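Local coordinates for glycoside hydrolase, GH17 family (Formosa sp. Hel1_33_131, PDB 6FCG), which is an endo-laminarinase of glycoside hydrolase family 17 that probably cleaves internal beta-1,3 linkages of the glucan laminarin, at residues R87-R92 and V166-M171; A214-G219 and D236-H241; M245-Y250 and K278-S283. One frame throughout, in Å; residues are numbered along the deposited sequence.

Contact 1 (R87-R92 and V166-M171); sequences RTYNVR and VGNEAM
Tyr-89 and Asn-168 mark the closest backbone approach of these segments, their CA atoms 6.9 Å apart, and the gap is bridged by side chains. Residues 87-92 leave the end of strand 83-87 in an irregular path, while 166-168 end strand 161-168, and the chain turns at Glu-169. Asn-168 sends its amide back toward the other segment, with CG opposite the backbone N (chi1 176°), and its oxygen is the focus of the contact. Arg-87 reaches it with an extended chain: NH2 donates a hydrogen bond to Asn-168 OD1 at 2.7 Å, tilted 35° from the amide carbonyl plane, with guanidinium and amide planes 52° apart. Tyr-89 supplies the flank. The rim of its ring faces the amide, CE2 lying 3.4 Å from Asn-168 OD1, and the two planes are nearly perpendicular. The same CE2 edge leans over one face of the Arg-87 guanidinium. Beyond the pair, Arg-87 NH1 forms a salt bridge with Glu-305, whose carboxylate also bonds Tyr-89 OH, and Phe-350 packs on the tyrosine. Such a buried polar network is characteristic of the C-terminal ends of the parallel strands, the end of a TIM barrel that carries the active site; the Asn-Glu sequence closing strand 161-168 is consistent with the catalytic end of a family 17 barrel.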
loop_
_atom_site.group_PDB
_atom_site.type_symbol
_atom_site.label_atom_id
_atom_site.label_comp_id
_atom_site.label_asym_id
_atom_site.label_seq_id
_atom_site.Cartn_x
_atom_site.Cartn_y
_atom_site.Cartn_z
ATOM N N ARG A 87 -23.973 -33.668 13.941
ATOM C CA ARG A 87 -23.311 -34.014 12.708
ATOM C C ARG A 87 -21.824 -34.180 12.902
ATOM O O ARG A 87 -21.186 -33.432 13.636
ATOM C CB ARG A 87 -23.472 -32.849 11.768
ATOM C CG ARG A 87 -23.266 -33.227 10.356
ATOM C CD ARG A 87 -23.162 -32.028 9.452
ATOM N NE ARG A 87 -22.428 -32.507 8.300
ATOM C CZ ARG A 87 -21.766 -31.760 7.440
ATOM N NH1 ARG A 87 -21.780 -30.425 7.522
ATOM N NH2 ARG A 87 -21.094 -32.384 6.473
ATOM N N THR A 88 -21.271 -35.094 12.144
ATOM C CA THR A 88 -19.898 -35.551 12.271
ATOM C C THR A 88 -19.273 -35.682 10.875
ATOM O O THR A 88 -20.010 -35.722 9.863
ATOM C CB THR A 88 -19.947 -36.875 13.070
ATOM O OG1 THR A 88 -19.369 -36.656 14.370
ATOM C CG2 THR A 88 -19.275 -38.044 12.343
ATOM N N TYR A 89 -17.945 -35.723 10.791
ATOM C CA TYR A 89 -17.277 -35.523 9.465
ATOM C C TYR A 89 -16.514 -36.717 8.876
ATOM O O TYR A 89 -16.509 -36.912 7.653
ATOM C CB TYR A 89 -16.382 -34.277 9.511
ATOM C CG TYR A 89 -17.207 -33.024 9.573
ATOM C CD1 TYR A 89 -17.660 -32.536 10.792
ATOM C CD2 TYR A 89 -17.573 -32.343 8.410
ATOM C CE1 TYR A 89 -18.475 -31.412 10.854
ATOM C CE2 TYR A 89 -18.358 -31.203 8.461
ATOM C CZ TYR A 89 -18.816 -30.738 9.681
ATOM O OH TYR A 89 -19.585 -29.606 9.757
ATOM N N ASN A 90 -15.871 -37.494 9.738
ATOM C CA ASN A 90 -15.268 -38.723 9.303
ATOM C C ASN A 90 -15.418 -39.819 10.339
ATOM O O ASN A 90 -15.771 -39.567 11.486
ATOM C CB ASN A 90 -13.804 -38.527 8.973
ATOM C CG ASN A 90 -12.980 -38.174 10.177
ATOM O OD1 ASN A 90 -12.887 -37.005 10.519
ATOM N ND2 ASN A 90 -12.378 -39.139 10.818
ATOM N N VAL A 91 -15.199 -41.030 9.858
ATOM C CA VAL A 91 -15.153 -42.250 10.660
ATOM C C VAL A 91 -13.802 -42.976 10.560
ATOM O O VAL A 91 -13.678 -44.163 10.834
ATOM C CB VAL A 91 -16.335 -43.193 10.398
ATOM C CG1 VAL A 91 -17.651 -42.531 10.717
ATOM C CG2 VAL A 91 -16.436 -43.756 8.961
ATOM N N ARG A 92 -12.769 -42.227 10.185
ATOM C CA ARG A 92 -11.397 -42.713 10.120
ATOM C C ARG A 92 -10.736 -42.629 11.498
ATOM O O ARG A 92 -10.084 -43.560 11.962
ATOM C CB ARG A 92 -10.637 -41.846 9.111
ATOM C CG ARG A 92 -9.392 -42.432 8.504
ATOM C CD ARG A 92 -8.649 -41.368 7.707
ATOM N NE ARG A 92 -7.472 -41.002 8.470
ATOM C CZ ARG A 92 -7.160 -39.808 8.931
ATOM N NH1 ARG A 92 -7.904 -38.754 8.717
ATOM N NH2 ARG A 92 -6.055 -39.685 9.637
ATOM N N VAL A 166 -22.574 -39.204 2.635
ATOM C CA VAL A 166 -21.450 -39.604 1.775
ATOM C C VAL A 166 -20.734 -38.358 1.294
ATOM O O VAL A 166 -21.185 -37.682 0.364
ATOM C CB VAL A 166 -21.953 -40.403 0.565
ATOM C CG1 VAL A 166 -20.793 -40.789 -0.345
ATOM C CG2 VAL A 166 -22.675 -41.648 1.025
ATOM N N GLY A 167 -19.653 -38.026 1.969
ATOM C CA GLY A 167 -18.850 -36.861 1.617
ATOM C C GLY A 167 -19.207 -35.563 2.318
ATOM O O GLY A 167 -20.334 -35.355 2.779
ATOM N N ASN A 168 -18.205 -34.709 2.442
ATOM C CA ASN A 168 -18.388 -33.380 2.958
ATOM C C ASN A 168 -17.697 -32.365 2.065
ATOM O O ASN A 168 -16.453 -32.185 2.122
ATOM C CB ASN A 168 -17.838 -33.238 4.392
ATOM C CG ASN A 168 -17.949 -31.799 4.889
ATOM O OD1 ASN A 168 -19.036 -31.313 5.109
ATOM N ND2 ASN A 168 -16.842 -31.127 5.035
ATOM N N GLU A 169 -18.511 -31.675 1.281
ATOM C CA GLU A 169 -18.024 -30.719 0.291
ATOM C C GLU A 169 -17.100 -31.424 -0.693
ATOM O O GLU A 169 -16.171 -30.826 -1.247
ATOM C CB GLU A 169 -17.372 -29.482 0.947
ATOM C CG GLU A 169 -18.403 -28.541 1.547
ATOM C CD GLU A 169 -17.816 -27.359 2.313
ATOM O OE1 GLU A 169 -16.617 -27.112 2.133
ATOM O OE2 GLU A 169 -18.532 -26.679 3.092
ATOM N N ALA A 170 -17.388 -32.691 -0.934
ATOM C CA ALA A 170 -16.499 -33.497 -1.718
ATOM C C ALA A 170 -16.634 -33.282 -3.224
ATOM O O ALA A 170 -15.792 -33.761 -3.950
ATOM C CB ALA A 170 -16.685 -34.972 -1.350
ATOM N N MET A 171 -17.692 -32.612 -3.669
ATOM C CA MET A 171 -17.931 -32.334 -5.095
ATOM C C MET A 171 -17.643 -30.896 -5.496
ATOM O O MET A 171 -17.531 -30.595 -6.681
ATOM C CB MET A 171 -19.390 -32.634 -5.475
ATOM C CG MET A 171 -19.760 -34.103 -5.374
ATOM S SD MET A 171 -21.484 -34.474 -5.799
ATOM C CE MET A 171 -22.300 -33.687 -4.421
#

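Contact 2 (A214-G219 and D236-H241); sequences ASWGGG and DYLSVH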
loop_
_atom_site.group_PDB
_atom_site.type_symbol
_atom_site.label_atom_id
_atom_site.label_comp_id
_atom_site.label_asym_id
_atom_site.label_seq_id
_atom_site.Cartn_x
_atom_site.Cartn_y
_atom_site.Cartn_z
ATOM N N ALA A 214 -23.693 -24.955 -4.669
ATOM C CA ALA A 214 -23.329 -25.036 -6.080
ATOM C C ALA A 214 -23.160 -26.484 -6.540
ATOM O O ALA A 214 -23.510 -26.831 -7.657
ATOM C CB ALA A 214 -22.052 -24.225 -6.344
ATOM N N SER A 215 -22.626 -27.323 -5.673
ATOM C CA SER A 215 -22.467 -28.755 -5.974
ATOM C C SER A 215 -23.796 -29.472 -6.177
ATOM O O SER A 215 -23.877 -30.418 -6.928
ATOM C CB SER A 215 -21.707 -29.455 -4.841
ATOM O OG SER A 215 -20.483 -28.801 -4.591
ATOM N N TRP A 216 -24.826 -28.987 -5.503
ATOM C CA TRP A 216 -26.157 -29.507 -5.664
ATOM C C TRP A 216 -26.922 -28.841 -6.775
ATOM O O TRP A 216 -28.132 -29.020 -6.882
ATOM C CB TRP A 216 -26.945 -29.371 -4.350
ATOM C CG TRP A 216 -26.635 -30.448 -3.332
ATOM C CD1 TRP A 216 -26.125 -30.265 -2.066
ATOM C CD2 TRP A 216 -26.807 -31.840 -3.503
ATOM N NE1 TRP A 216 -25.979 -31.480 -1.443
ATOM C CE2 TRP A 216 -26.421 -32.461 -2.299
ATOM C CE3 TRP A 216 -27.286 -32.625 -4.545
ATOM C CZ2 TRP A 216 -26.494 -33.841 -2.114
ATOM C CZ3 TRP A 216 -27.350 -34.014 -4.367
ATOM C CH2 TRP A 216 -26.946 -34.601 -3.161
ATOM N N GLY A 217 -26.241 -28.078 -7.622
ATOM C CA GLY A 217 -26.868 -27.474 -8.795
ATOM C C GLY A 217 -27.412 -26.066 -8.658
ATOM O O GLY A 217 -27.998 -25.571 -9.593
ATOM N N GLY A 218 -27.195 -25.408 -7.534
ATOM C CA GLY A 218 -27.747 -24.073 -7.327
ATOM C C GLY A 218 -26.878 -22.897 -7.756
ATOM O O GLY A 218 -27.182 -21.760 -7.397
ATOM N N GLY A 219 -25.795 -23.147 -8.482
ATOM C CA GLY A 219 -24.857 -22.071 -8.863
ATOM C C GLY A 219 -24.404 -22.261 -10.311
ATOM O O GLY A 219 -25.225 -22.392 -11.196
ATOM N N ASP A 236 -31.861 -39.678 -0.072
ATOM C CA ASP A 236 -33.164 -39.490 0.590
ATOM C C ASP A 236 -33.462 -38.013 0.762
ATOM O O ASP A 236 -34.628 -37.613 0.704
ATOM C CB ASP A 236 -33.217 -40.227 1.918
ATOM C CG ASP A 236 -33.185 -41.737 1.741
ATOM O OD1 ASP A 236 -34.185 -42.294 1.265
ATOM O OD2 ASP A 236 -32.161 -42.391 2.102
ATOM N N TYR A 237 -32.418 -37.194 0.956
ATOM C CA TYR A 237 -32.550 -35.732 0.963
ATOM C C TYR A 237 -31.239 -35.055 0.559
ATOM O O TYR A 237 -30.216 -35.721 0.448
ATOM C CB TYR A 237 -32.999 -35.252 2.350
ATOM C CG TYR A 237 -31.908 -35.194 3.427
ATOM C CD1 TYR A 237 -31.531 -36.320 4.125
ATOM C CD2 TYR A 237 -31.293 -33.987 3.764
ATOM C CE1 TYR A 237 -30.564 -36.254 5.125
ATOM C CE2 TYR A 237 -30.334 -33.912 4.754
ATOM C CZ TYR A 237 -29.961 -35.046 5.428
ATOM O OH TYR A 237 -29.007 -34.988 6.431
ATOM N N LEU A 238 -31.280 -33.728 0.386
ATOM C CA LEU A 238 -30.108 -32.920 0.062
ATOM C C LEU A 238 -29.661 -32.130 1.277
ATOM O O LEU A 238 -30.422 -31.333 1.807
ATOM C CB LEU A 238 -30.399 -31.944 -1.085
ATOM C CG LEU A 238 -30.469 -32.515 -2.513
ATOM C CD1 LEU A 238 -31.753 -33.312 -2.743
ATOM C CD2 LEU A 238 -30.391 -31.396 -3.537
ATOM N N SER A 239 -28.409 -32.330 1.686
ATOM C CA SER A 239 -27.780 -31.569 2.766
ATOM C C SER A 239 -26.903 -30.437 2.128
ATOM O O SER A 239 -25.871 -30.692 1.519
ATOM C CB SER A 239 -26.958 -32.500 3.653
ATOM O OG SER A 239 -26.473 -31.834 4.793
ATOM N N VAL A 240 -27.349 -29.200 2.285
ATOM C CA VAL A 240 -26.856 -28.064 1.536
ATOM C C VAL A 240 -26.096 -27.127 2.440
ATOM O O VAL A 240 -26.594 -26.767 3.520
ATOM C CB VAL A 240 -28.035 -27.301 0.908
ATOM C CG1 VAL A 240 -27.585 -25.989 0.304
ATOM C CG2 VAL A 240 -28.686 -28.171 -0.145
ATOM N N HIS A 241 -24.929 -26.683 1.980
ATOM C CA HIS A 241 -24.150 -25.664 2.712
ATOM C C HIS A 241 -24.232 -24.290 2.044
ATOM O O HIS A 241 -24.115 -24.203 0.824
ATOM C CB HIS A 241 -22.661 -26.040 2.803
ATOM C CG HIS A 241 -22.399 -27.406 3.364
ATOM N ND1 HIS A 241 -21.119 -27.850 3.622
ATOM C CD2 HIS A 241 -23.230 -28.412 3.736
ATOM C CE1 HIS A 241 -21.172 -29.071 4.115
ATOM N NE2 HIS A 241 -22.439 -29.438 4.191
#
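Trp-216 lays its indole against Leu-238, flat face to branched side chain. Leu-238 CG stands 3.8 Å from the centroid of the six-membered ring and only 10° off the ring normal, a CH-pi contact, while Leu-238 CD2 comes down near the ring junction, 3.5 Å from Trp-216 CE3. The pyrrole side of the same indole is used differently. Its N-H points to the strand backbone, Trp-216 NE1 donating to Ser-239 O at 3.1 Å; the bond is bent (137° at the hydrogen), and the donor stands well above the carbonyl plane. Next to it, Val-240 CG2 meets Trp-216 CD1 at 3.8 Å. With chi1 at -80°, the tryptophan CG lies opposite its own carbonyl carbon, which carries the ring from the short helix 214-218 across to strand 238-241. These elements belong to a beta-alpha-beta crossover of the TIM barrel, the helix sitting within the connection between the adjacent parallel strands 206-212 and 238-241. Were this tryptophan an alanine, Ser-239 O would probably lose this donor and a gap would open beside Leu-238 and Val-240. Outer helices close round the indole: Leu-228, Leu-231 and Ile-232 of helix 226-234 pack on it, and Val-288 of helix 266-294 touches Trp-216, Leu-238 and Val-240 alike.

Contact 3 (M245-Y250 and K278-S283); sequences MHDTHY and KTYAVS
Asp-247 and Tyr-280 reach toward each other from two helices whose backbones stay well apart, their CA atoms 9.5 Å from one another. The meeting is carried by one hydrogen bond, Tyr-280 OH donating to Asp-247 OD2 at 2.9 Å. The tyrosine spans the space because its CG is turned opposite the backbone N (chi1 -173°), sending the ring out from helix 266-294. Asp-247 takes the other course: at chi1 -74° its CG lies beside the backbone N, which presents one carboxylate oxygen to the incoming phenol. The flat groups stand almost perpendicular, 88° between planes. OD2 lies at the edge of the ring, in its plane and 3.2 Å from Tyr-280 CE2, whereas the hydroxyl meets the carboxylate from above its plane. A second partner grips the phenol oxygen, since Asn-251 ND2, just after the first helix, also bonds Tyr-280 OH, and Phe-254 stacks on the tyrosine ring. Helix 244-250 follows barrel strand 238-241 almost at once, so the bond ties this short helix to the long outer helix 266-294, whose neighbouring side chains Lys-278 and Val-282 pack against helix 326-342.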
loop_
_atom_site.group_PDB
_atom_site.type_symbol
_atom_site.label_atom_id
_atom_site.label_comp_id
_atom_site.label_asym_id
_atom_site.label_seq_id
_atom_site.Cartn_x
_atom_site.Cartn_y
_atom_site.Cartn_z
ATOM N N MET A 245 -20.960 -15.470 5.492
ATOM C CA MET A 245 -19.805 -14.877 6.182
ATOM C C MET A 245 -18.592 -14.850 5.271
ATOM O O MET A 245 -17.945 -13.839 5.116
ATOM C CB MET A 245 -19.454 -15.624 7.459
ATOM C CG MET A 245 -18.457 -14.870 8.335
ATOM S SD MET A 245 -17.124 -15.889 8.986
ATOM C CE MET A 245 -16.242 -16.393 7.526
ATOM N N HIS A 246 -18.306 -15.980 4.643
ATOM C CA HIS A 246 -17.201 -16.054 3.699
ATOM C C HIS A 246 -17.393 -15.137 2.510
ATOM O O HIS A 246 -16.436 -14.551 2.043
ATOM C CB HIS A 246 -16.979 -17.497 3.246
ATOM C CG HIS A 246 -16.367 -18.342 4.308
ATOM N ND1 HIS A 246 -17.037 -19.371 4.936
ATOM C CD2 HIS A 246 -15.156 -18.271 4.897
ATOM C CE1 HIS A 246 -16.249 -19.921 5.843
ATOM N NE2 HIS A 246 -15.101 -19.271 5.837
ATOM N N ASP A 247 -18.618 -15.049 2.009
ATOM C CA ASP A 247 -18.892 -14.214 0.872
ATOM C C ASP A 247 -18.829 -12.721 1.181
ATOM O O ASP A 247 -18.610 -11.935 0.264
ATOM C CB ASP A 247 -20.203 -14.629 0.182
ATOM C CG ASP A 247 -20.063 -15.932 -0.615
ATOM O OD1 ASP A 247 -18.924 -16.361 -0.890
ATOM O OD2 ASP A 247 -21.089 -16.525 -1.012
ATOM N N THR A 248 -18.877 -12.307 2.446
ATOM C CA THR A 248 -18.532 -10.898 2.777
ATOM C C THR A 248 -17.137 -10.462 2.255
ATOM O O THR A 248 -16.873 -9.253 2.118
ATOM C CB THR A 248 -18.549 -10.562 4.269
ATOM O OG1 THR A 248 -17.527 -11.294 4.964
ATOM C CG2 THR A 248 -19.898 -10.840 4.853
ATOM N N HIS A 249 -16.264 -11.438 1.971
ATOM C CA HIS A 249 -15.042 -11.180 1.222
ATOM C C HIS A 249 -15.090 -11.627 -0.251
ATOM O O HIS A 249 -14.768 -10.845 -1.133
ATOM C CB HIS A 249 -13.904 -11.873 1.903
ATOM C CG HIS A 249 -12.596 -11.653 1.228
ATOM N ND1 HIS A 249 -12.047 -12.571 0.358
ATOM C CD2 HIS A 249 -11.725 -10.620 1.289
ATOM C CE1 HIS A 249 -10.884 -12.116 -0.079
ATOM N NE2 HIS A 249 -10.665 -10.938 0.475
ATOM N N TYR A 250 -15.454 -12.884 -0.511
ATOM C CA TYR A 250 -15.372 -13.482 -1.862
ATOM C C TYR A 250 -16.471 -13.052 -2.834
ATOM O O TYR A 250 -16.308 -13.230 -4.035
ATOM C CB TYR A 250 -15.331 -15.025 -1.812
ATOM C CG TYR A 250 -14.042 -15.539 -1.324
ATOM C CD1 TYR A 250 -12.961 -15.683 -2.187
ATOM C CD2 TYR A 250 -13.856 -15.830 0.028
ATOM C CE1 TYR A 250 -11.725 -16.124 -1.716
ATOM C CE2 TYR A 250 -12.634 -16.287 0.504
ATOM C CZ TYR A 250 -11.572 -16.407 -0.358
ATOM O OH TYR A 250 -10.388 -16.868 0.126
ATOM N N LYS A 278 -28.624 -13.066 5.959
ATOM C CA LYS A 278 -29.608 -14.137 6.089
ATOM C C LYS A 278 -30.298 -14.390 4.753
ATOM O O LYS A 278 -30.379 -15.506 4.285
ATOM C CB LYS A 278 -30.637 -13.781 7.148
ATOM C CG LYS A 278 -31.870 -14.666 7.191
ATOM C CD LYS A 278 -33.106 -13.793 7.268
ATOM C CE LYS A 278 -34.303 -14.640 7.653
ATOM N NZ LYS A 278 -35.593 -13.903 7.591
ATOM N N THR A 279 -30.776 -13.338 4.133
ATOM C CA THR A 279 -31.469 -13.453 2.861
ATOM C C THR A 279 -30.628 -14.069 1.763
ATOM O O THR A 279 -31.136 -14.799 0.891
ATOM C CB THR A 279 -31.899 -12.008 2.495
ATOM O OG1 THR A 279 -33.168 -11.740 3.097
ATOM C CG2 THR A 279 -31.935 -11.783 1.018
ATOM N N TYR A 280 -29.343 -13.740 1.784
ATOM C CA TYR A 280 -28.399 -14.299 0.835
ATOM C C TYR A 280 -28.346 -15.823 0.946
ATOM O O TYR A 280 -28.339 -16.519 -0.053
ATOM C CB TYR A 280 -27.038 -13.690 1.127
ATOM C CG TYR A 280 -25.959 -14.008 0.155
ATOM C CD1 TYR A 280 -25.827 -13.273 -1.025
ATOM C CD2 TYR A 280 -25.044 -15.002 0.430
ATOM C CE1 TYR A 280 -24.815 -13.552 -1.922
ATOM C CE2 TYR A 280 -24.021 -15.297 -0.457
ATOM C CZ TYR A 280 -23.899 -14.572 -1.630
ATOM O OH TYR A 280 -22.879 -14.884 -2.508
ATOM N N ALA A 281 -28.277 -16.327 2.175
ATOM C CA ALA A 281 -28.291 -17.777 2.440
ATOM C C ALA A 281 -29.587 -18.421 1.980
ATOM O O ALA A 281 -29.569 -19.503 1.389
ATOM C CB ALA A 281 -28.062 -18.075 3.933
ATOM N N VAL A 282 -30.689 -17.741 2.240
ATOM C CA VAL A 282 -31.973 -18.241 1.833
ATOM C C VAL A 282 -32.003 -18.387 0.294
ATOM O O VAL A 282 -32.489 -19.389 -0.227
ATOM C CB VAL A 282 -33.148 -17.342 2.316
ATOM C CG1 VAL A 282 -34.481 -17.907 1.845
ATOM C CG2 VAL A 282 -33.166 -17.208 3.831
ATOM N N SER A 283 -31.478 -17.392 -0.413
ATOM C CA SER A 283 -31.427 -17.416 -1.889
ATOM C C SER A 283 -30.640 -18.578 -2.436
ATOM O O SER A 283 -31.050 -19.175 -3.445
ATOM C CB SER A 283 -30.804 -16.134 -2.461
ATOM O OG SER A 283 -31.775 -15.130 -2.582
#

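Overall arrangement
Contacts 1 and 2 are buried and reach the same parallel sheet, whereas contact 3 lies at the surface. Contact 1 is polar and sits at the strand ends; contact 2, 14 Å away between centres, is mostly apolar and joins a strand to the helical layer outside it; contact 3 rests on a single phenol-carboxylate hydrogen bond between partly exposed residues of two helices. Contacts 1 and 2 touch directly: Glu-169 OE2 probably hydrogen-bonds His-241 ND1 at 2.9 Å, linking the ends of strands 161-168 and 238-241. Contact 3 adjoins contact 2 in sequence, and helix 266-294, which serves contact 3, also packs on contact 2 through Val-288. Contacts 3 and 1 do not touch.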